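Local coordinates for protein yesU (PDB 1OQ1) that is of unknown function but has a galectin-like fold, the beta-sandwich of the concanavalin clan, which would be consistent with carbohydrate binding, at residues C10-P15 with E57-G62; E90-P95 with K197-F202. One frame throughout, in Å; residues are numbered along the deposited sequence.

Contact 1. Residues C10-P15 with E57-G62; sequences CLYRNP and ETFPDG
The Y12 ring takes the edge of F59 over one face, F59 CZ standing 3.7 Å above its plane and off centre toward the rim. In this T-shaped (edge-to-face) pair the planes meet at 72° and the centroids lie 5.3 Å apart. The F59 ring has Y12 CB at its edge, in plane, 3.5 Å from F59 CE2, while the carbonyl carbon of E57 lies over one face, off toward the rim. E57 CG, set anti to its own carbonyl carbon (chi1 -53°), comes obliquely to within 3.8 Å of Y12 CE1; the bend at chi2 then swings the carboxylate. L11 CD1 reaches the pyrrolidine ring of P60, 3.8 Å from P60 CG. A classic beta bulge, in which L11 and Y12 both face V217 of strand 209-222, puts the two side chains on the same side, toward the 57-62 loop. N14 ND2 donates to Y12 OH in the amide plane (3.1 Å, 169°), anchoring the hydroxyl end and leaving the ring's tilt to packing such as that of F59. No hydrogen bond crosses between the segments: the loop leading from one sheet of the sandwich to the other rests on strand 5-14 through aromatic and aliphatic contacts.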
loop_
_atom_site.group_PDB
_atom_site.type_symbol
_atom_site.label_atom_id
_atom_site.label_comp_id
_atom_site.label_asym_id
_atom_site.label_seq_id
_atom_site.Cartn_x
_atom_site.Cartn_y
_atom_site.Cartn_z
ATOM N N CYS A 10 1.422 8.504 -18.042
ATOM C CA CYS A 10 0.525 7.704 -17.217
ATOM C C CYS A 10 0.654 6.256 -17.667
ATOM O O CYS A 10 0.469 5.947 -18.843
ATOM C CB CYS A 10 -0.926 8.166 -17.381
ATOM S SG CYS A 10 -2.102 7.247 -16.344
ATOM N N LEU A 11 0.974 5.372 -16.730
ATOM C CA LEU A 11 1.135 3.960 -17.047
ATOM C C LEU A 11 -0.112 3.150 -16.744
ATOM O O LEU A 11 -0.360 2.119 -17.373
ATOM C CB LEU A 11 2.299 3.374 -16.249
ATOM C CG LEU A 11 3.651 4.064 -16.418
ATOM C CD1 LEU A 11 4.688 3.364 -15.558
ATOM C CD2 LEU A 11 4.060 4.030 -17.882
ATOM N N TYR A 12 -0.904 3.629 -15.790
ATOM C CA TYR A 12 -2.098 2.913 -15.360
ATOM C C TYR A 12 -3.003 3.831 -14.551
ATOM O O TYR A 12 -2.529 4.662 -13.776
ATOM C CB TYR A 12 -1.660 1.732 -14.486
ATOM C CG TYR A 12 -2.765 0.885 -13.901
ATOM C CD1 TYR A 12 -3.313 -0.177 -14.621
ATOM C CD2 TYR A 12 -3.237 1.120 -12.609
ATOM C CE1 TYR A 12 -4.303 -0.989 -14.066
ATOM C CE2 TYR A 12 -4.229 0.316 -12.047
ATOM C CZ TYR A 12 -4.754 -0.735 -12.781
ATOM O OH TYR A 12 -5.731 -1.536 -12.233
ATOM N N ARG A 13 -4.307 3.681 -14.737
ATOM C CA ARG A 13 -5.267 4.471 -13.992
ATOM C C ARG A 13 -6.541 3.653 -13.829
ATOM O O ARG A 13 -7.113 3.169 -14.811
ATOM C CB ARG A 13 -5.570 5.783 -14.718
ATOM C CG ARG A 13 -6.561 6.672 -13.980
ATOM C CD ARG A 13 -6.825 7.958 -14.740
ATOM N NE ARG A 13 -5.751 8.940 -14.611
ATOM C CZ ARG A 13 -5.523 9.661 -13.516
ATOM N NH1 ARG A 13 -6.292 9.511 -12.443
ATOM N NH2 ARG A 13 -4.537 10.548 -13.498
ATOM N N ASN A 14 -6.965 3.492 -12.581
ATOM C CA ASN A 14 -8.165 2.735 -12.254
ATOM C C ASN A 14 -9.062 3.608 -11.377
ATOM O O ASN A 14 -8.715 3.930 -10.240
ATOM C CB ASN A 14 -7.785 1.461 -11.498
ATOM C CG ASN A 14 -8.946 0.500 -11.356
ATOM O OD1 ASN A 14 -10.090 0.913 -11.177
ATOM N ND2 ASN A 14 -8.654 -0.795 -11.425
ATOM N N PRO A 15 -10.227 4.014 -11.904
ATOM C CA PRO A 15 -11.171 4.857 -11.161
ATOM C C PRO A 15 -11.721 4.194 -9.894
ATOM O O PRO A 15 -12.072 4.883 -8.930
ATOM C CB PRO A 15 -12.277 5.122 -12.185
ATOM C CG PRO A 15 -11.570 5.012 -13.497
ATOM C CD PRO A 15 -10.677 3.823 -13.293
ATOM N N GLU A 57 -1.454 -6.045 -12.275
ATOM C CA GLU A 57 -0.384 -5.500 -13.112
ATOM C C GLU A 57 0.990 -5.394 -12.468
ATOM O O GLU A 57 1.119 -4.997 -11.313
ATOM C CB GLU A 57 -0.781 -4.109 -13.614
ATOM C CG GLU A 57 -2.132 -4.068 -14.291
ATOM C CD GLU A 57 -2.146 -4.840 -15.588
ATOM O OE1 GLU A 57 -3.234 -5.300 -15.993
ATOM O OE2 GLU A 57 -1.067 -4.976 -16.207
ATOM N N THR A 58 2.021 -5.753 -13.224
ATOM C CA THR A 58 3.383 -5.625 -12.729
ATOM C C THR A 58 3.815 -4.221 -13.126
ATOM O O THR A 58 3.796 -3.871 -14.311
ATOM C CB THR A 58 4.351 -6.627 -13.389
ATOM O OG1 THR A 58 3.996 -7.962 -13.016
ATOM C CG2 THR A 58 5.784 -6.348 -12.947
ATOM N N PHE A 59 4.181 -3.405 -12.145
ATOM C CA PHE A 59 4.626 -2.056 -12.448
ATOM C C PHE A 59 6.143 -1.977 -12.426
ATOM O O PHE A 59 6.807 -2.717 -11.704
ATOM C CB PHE A 59 4.026 -1.062 -11.450
ATOM C CG PHE A 59 2.526 -1.006 -11.492
ATOM C CD1 PHE A 59 1.764 -1.655 -10.529
ATOM C CD2 PHE A 59 1.875 -0.334 -12.524
ATOM C CE1 PHE A 59 0.372 -1.640 -10.588
ATOM C CE2 PHE A 59 0.486 -0.313 -12.593
ATOM C CZ PHE A 59 -0.268 -0.969 -11.621
ATOM N N PRO A 60 6.716 -1.088 -13.243
ATOM C CA PRO A 60 8.170 -0.943 -13.286
ATOM C C PRO A 60 8.675 -0.112 -12.112
ATOM O O PRO A 60 7.889 0.399 -11.308
ATOM C CB PRO A 60 8.396 -0.236 -14.614
ATOM C CG PRO A 60 7.210 0.693 -14.668
ATOM C CD PRO A 60 6.071 -0.218 -14.245
ATOM N N ASP A 61 9.993 0.000 -12.008
ATOM C CA ASP A 61 10.600 0.809 -10.965
ATOM C C ASP A 61 10.493 2.238 -11.503
ATOM O O ASP A 61 10.196 2.429 -12.683
ATOM C CB ASP A 61 12.068 0.415 -10.799
ATOM C CG ASP A 61 12.674 0.926 -9.508
ATOM O OD1 ASP A 61 12.023 1.731 -8.802
ATOM O OD2 ASP A 61 13.814 0.517 -9.207
ATOM N N GLY A 62 10.730 3.233 -10.655
ATOM C CA GLY A 62 10.668 4.616 -11.101
ATOM C C GLY A 62 9.253 5.070 -11.401
ATOM O O GLY A 62 8.933 5.453 -12.528
#

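Contact 2. Residues E90-P95 with K197-F202; sequences EDLFDP and KGKIGF
D91 meets K199 in a salt bridge at the head of a type I beta turn, D91 to D94, which lies against strand 199-205 of the seven-stranded sheet of the galectin-like sandwich. D91 OD1 accepts from K199 NZ at 2.9 Å on its syn side, 18° out of the carboxylate plane. D91 OD2 holds the turn as an Asx turn, taking the backbone N of F93 at 2.9 Å from above the carboxylate plane. L92 and K199 lie alongside with their chains running opposite ways; L92 CB is 3.6 Å from K199 CG, and the leucine also touches W54 and A84. F93 crosses the lysine obliquely, F93 CE2 being 3.8 Å from K199 CE. K199 bends at chi2 (-69°) and then runs extended, which carries its amine past both apolar side chains to the carboxylate. D91 probably compensates the charge of this buried lysine, while P56 O and T58 OG1 also take hydrogens from the amine. With a water, K199 NZ has four polar neighbours for three hydrogens, so at least one bond must be shared or weak. That water gives a hydrogen to D91 OD2 at 2.6 Å and accepts from K199 NZ at a longer 3.2 Å.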
loop_
_atom_site.group_PDB
_atom_site.type_symbol
_atom_site.label_atom_id
_atom_site.label_comp_id
_atom_site.label_asym_id
_atom_site.label_seq_id
_atom_site.Cartn_x
_atom_site.Cartn_y
_atom_site.Cartn_z
ATOM N N GLU A 90 10.084 -14.195 -9.294
ATOM C CA GLU A 90 8.874 -14.748 -9.889
ATOM C C GLU A 90 7.705 -13.770 -9.819
ATOM O O GLU A 90 7.643 -12.909 -8.931
ATOM C CB GLU A 90 8.458 -16.047 -9.183
ATOM C CG GLU A 90 9.555 -17.086 -9.052
ATOM C CD GLU A 90 10.227 -17.052 -7.695
ATOM O OE1 GLU A 90 10.577 -15.947 -7.227
ATOM O OE2 GLU A 90 10.409 -18.133 -7.095
ATOM N N ASP A 91 6.782 -13.904 -10.767
ATOM C CA ASP A 91 5.586 -13.075 -10.786
ATOM C C ASP A 91 4.879 -13.403 -9.476
ATOM O O ASP A 91 4.773 -14.572 -9.100
ATOM C CB ASP A 91 4.685 -13.464 -11.958
ATOM C CG ASP A 91 3.424 -12.633 -12.020
ATOM O OD1 ASP A 91 3.486 -11.496 -12.539
ATOM O OD2 ASP A 91 2.374 -13.107 -11.538
ATOM N N LEU A 92 4.383 -12.387 -8.783
ATOM C CA LEU A 92 3.718 -12.618 -7.505
ATOM C C LEU A 92 2.612 -13.673 -7.547
ATOM O O LEU A 92 2.253 -14.244 -6.517
ATOM C CB LEU A 92 3.129 -11.311 -6.976
ATOM C CG LEU A 92 2.895 -11.293 -5.467
ATOM C CD1 LEU A 92 4.241 -11.319 -4.748
ATOM C CD2 LEU A 92 2.130 -10.049 -5.084
ATOM N N PHE A 93 2.070 -13.940 -8.730
ATOM C CA PHE A 93 0.992 -14.915 -8.827
ATOM C C PHE A 93 1.387 -16.223 -9.496
ATOM O O PHE A 93 0.528 -17.028 -9.866
ATOM C CB PHE A 93 -0.205 -14.274 -9.528
ATOM C CG PHE A 93 -0.656 -12.996 -8.876
ATOM C CD1 PHE A 93 -1.038 -12.984 -7.537
ATOM C CD2 PHE A 93 -0.642 -11.797 -9.578
ATOM C CE1 PHE A 93 -1.396 -11.794 -6.905
ATOM C CE2 PHE A 93 -0.998 -10.599 -8.953
ATOM C CZ PHE A 93 -1.374 -10.601 -7.615
ATOM N N ASP A 94 2.691 -16.438 -9.636
ATOM C CA ASP A 94 3.196 -17.668 -10.235
ATOM C C ASP A 94 2.783 -18.810 -9.309
ATOM O O ASP A 94 2.929 -18.713 -8.094
ATOM C CB ASP A 94 4.719 -17.611 -10.354
ATOM C CG ASP A 94 5.291 -18.793 -11.114
ATOM O OD1 ASP A 94 5.090 -19.943 -10.675
ATOM O OD2 ASP A 94 5.947 -18.568 -12.151
ATOM N N PRO A 95 2.259 -19.909 -9.873
ATOM C CA PRO A 95 1.833 -21.048 -9.052
ATOM C C PRO A 95 2.920 -21.675 -8.171
ATOM O O PRO A 95 2.609 -22.370 -7.203
ATOM C CB PRO A 95 1.268 -22.025 -10.085
ATOM C CG PRO A 95 2.049 -21.704 -11.323
ATOM C CD PRO A 95 2.083 -20.197 -11.308
ATOM N N LYS A 197 10.866 -3.597 -9.637
ATOM C CA LYS A 197 9.510 -3.715 -10.169
ATOM C C LYS A 197 8.663 -4.677 -9.344
ATOM O O LYS A 197 9.180 -5.386 -8.481
ATOM C CB LYS A 197 9.567 -4.215 -11.614
ATOM C CG LYS A 197 10.202 -5.588 -11.743
ATOM C CD LYS A 197 10.290 -6.046 -13.189
ATOM C CE LYS A 197 10.956 -7.410 -13.280
ATOM N NZ LYS A 197 11.104 -7.868 -14.690
ATOM N N GLY A 198 7.361 -4.707 -9.612
ATOM C CA GLY A 198 6.491 -5.608 -8.874
ATOM C C GLY A 198 5.036 -5.192 -8.789
ATOM O O GLY A 198 4.625 -4.185 -9.366
ATOM N N LYS A 199 4.249 -5.968 -8.055
ATOM C CA LYS A 199 2.830 -5.680 -7.904
ATOM C C LYS A 199 2.583 -4.700 -6.761
ATOM O O LYS A 199 3.424 -4.530 -5.876
ATOM C CB LYS A 199 2.047 -6.958 -7.599
ATOM C CG LYS A 199 2.378 -8.161 -8.463
ATOM C CD LYS A 199 1.931 -8.000 -9.899
ATOM C CE LYS A 199 2.096 -9.323 -10.654
ATOM N NZ LYS A 199 1.779 -9.192 -12.103
ATOM N N ILE A 200 1.412 -4.073 -6.796
ATOM C CA ILE A 200 0.982 -3.146 -5.756
ATOM C C ILE A 200 -0.287 -3.743 -5.148
ATOM O O ILE A 200 -1.170 -4.209 -5.873
ATOM C CB ILE A 200 0.662 -1.755 -6.329
ATOM C CG1 ILE A 200 1.955 -1.096 -6.817
ATOM C CG2 ILE A 200 -0.027 -0.901 -5.261
ATOM C CD1 ILE A 200 1.753 0.224 -7.506
ATOM N N GLY A 201 -0.371 -3.739 -3.822
ATOM C CA GLY A 201 -1.531 -4.302 -3.156
ATOM C C GLY A 201 -2.034 -3.462 -1.998
ATOM O O GLY A 201 -1.282 -2.691 -1.396
ATOM N N PHE A 202 -3.314 -3.635 -1.680
ATOM C CA PHE A 202 -3.963 -2.902 -0.605
ATOM C C PHE A 202 -4.323 -3.822 0.549
ATOM O O PHE A 202 -5.160 -4.713 0.399
ATOM C CB PHE A 202 -5.235 -2.238 -1.137
ATOM C CG PHE A 202 -4.972 -1.144 -2.128
ATOM C CD1 PHE A 202 -4.982 0.191 -1.729
ATOM C CD2 PHE A 202 -4.662 -1.448 -3.450
ATOM C CE1 PHE A 202 -4.686 1.207 -2.632
ATOM C CE2 PHE A 202 -4.365 -0.435 -4.364
ATOM C CZ PHE A 202 -4.376 0.893 -3.951
HETATM O O HOH W 1 0.391 -11.980 -12.851
#

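How the contacts relate
Contacts 1 and 2 have centres 13 Å apart and meet directly along the 57-62 loop, which has strand 5-14 as one neighbour and the 197-202 segment as another. Two probable hydrogen bonds join them: T58 OG1 to K199 NZ at 2.7 Å, and F59 N to G198 O at 2.9 Å. E57 O also packs on K199 CD at 3.4 Å. Adjacent residues of the loop thus serve the two contacts, T58 binding K199 of contact 2 and F59 meeting Y12 of contact 1. Along the chain the contacts come in series. Together they connect strands of both sheets with two loops; no ligand site is established at either.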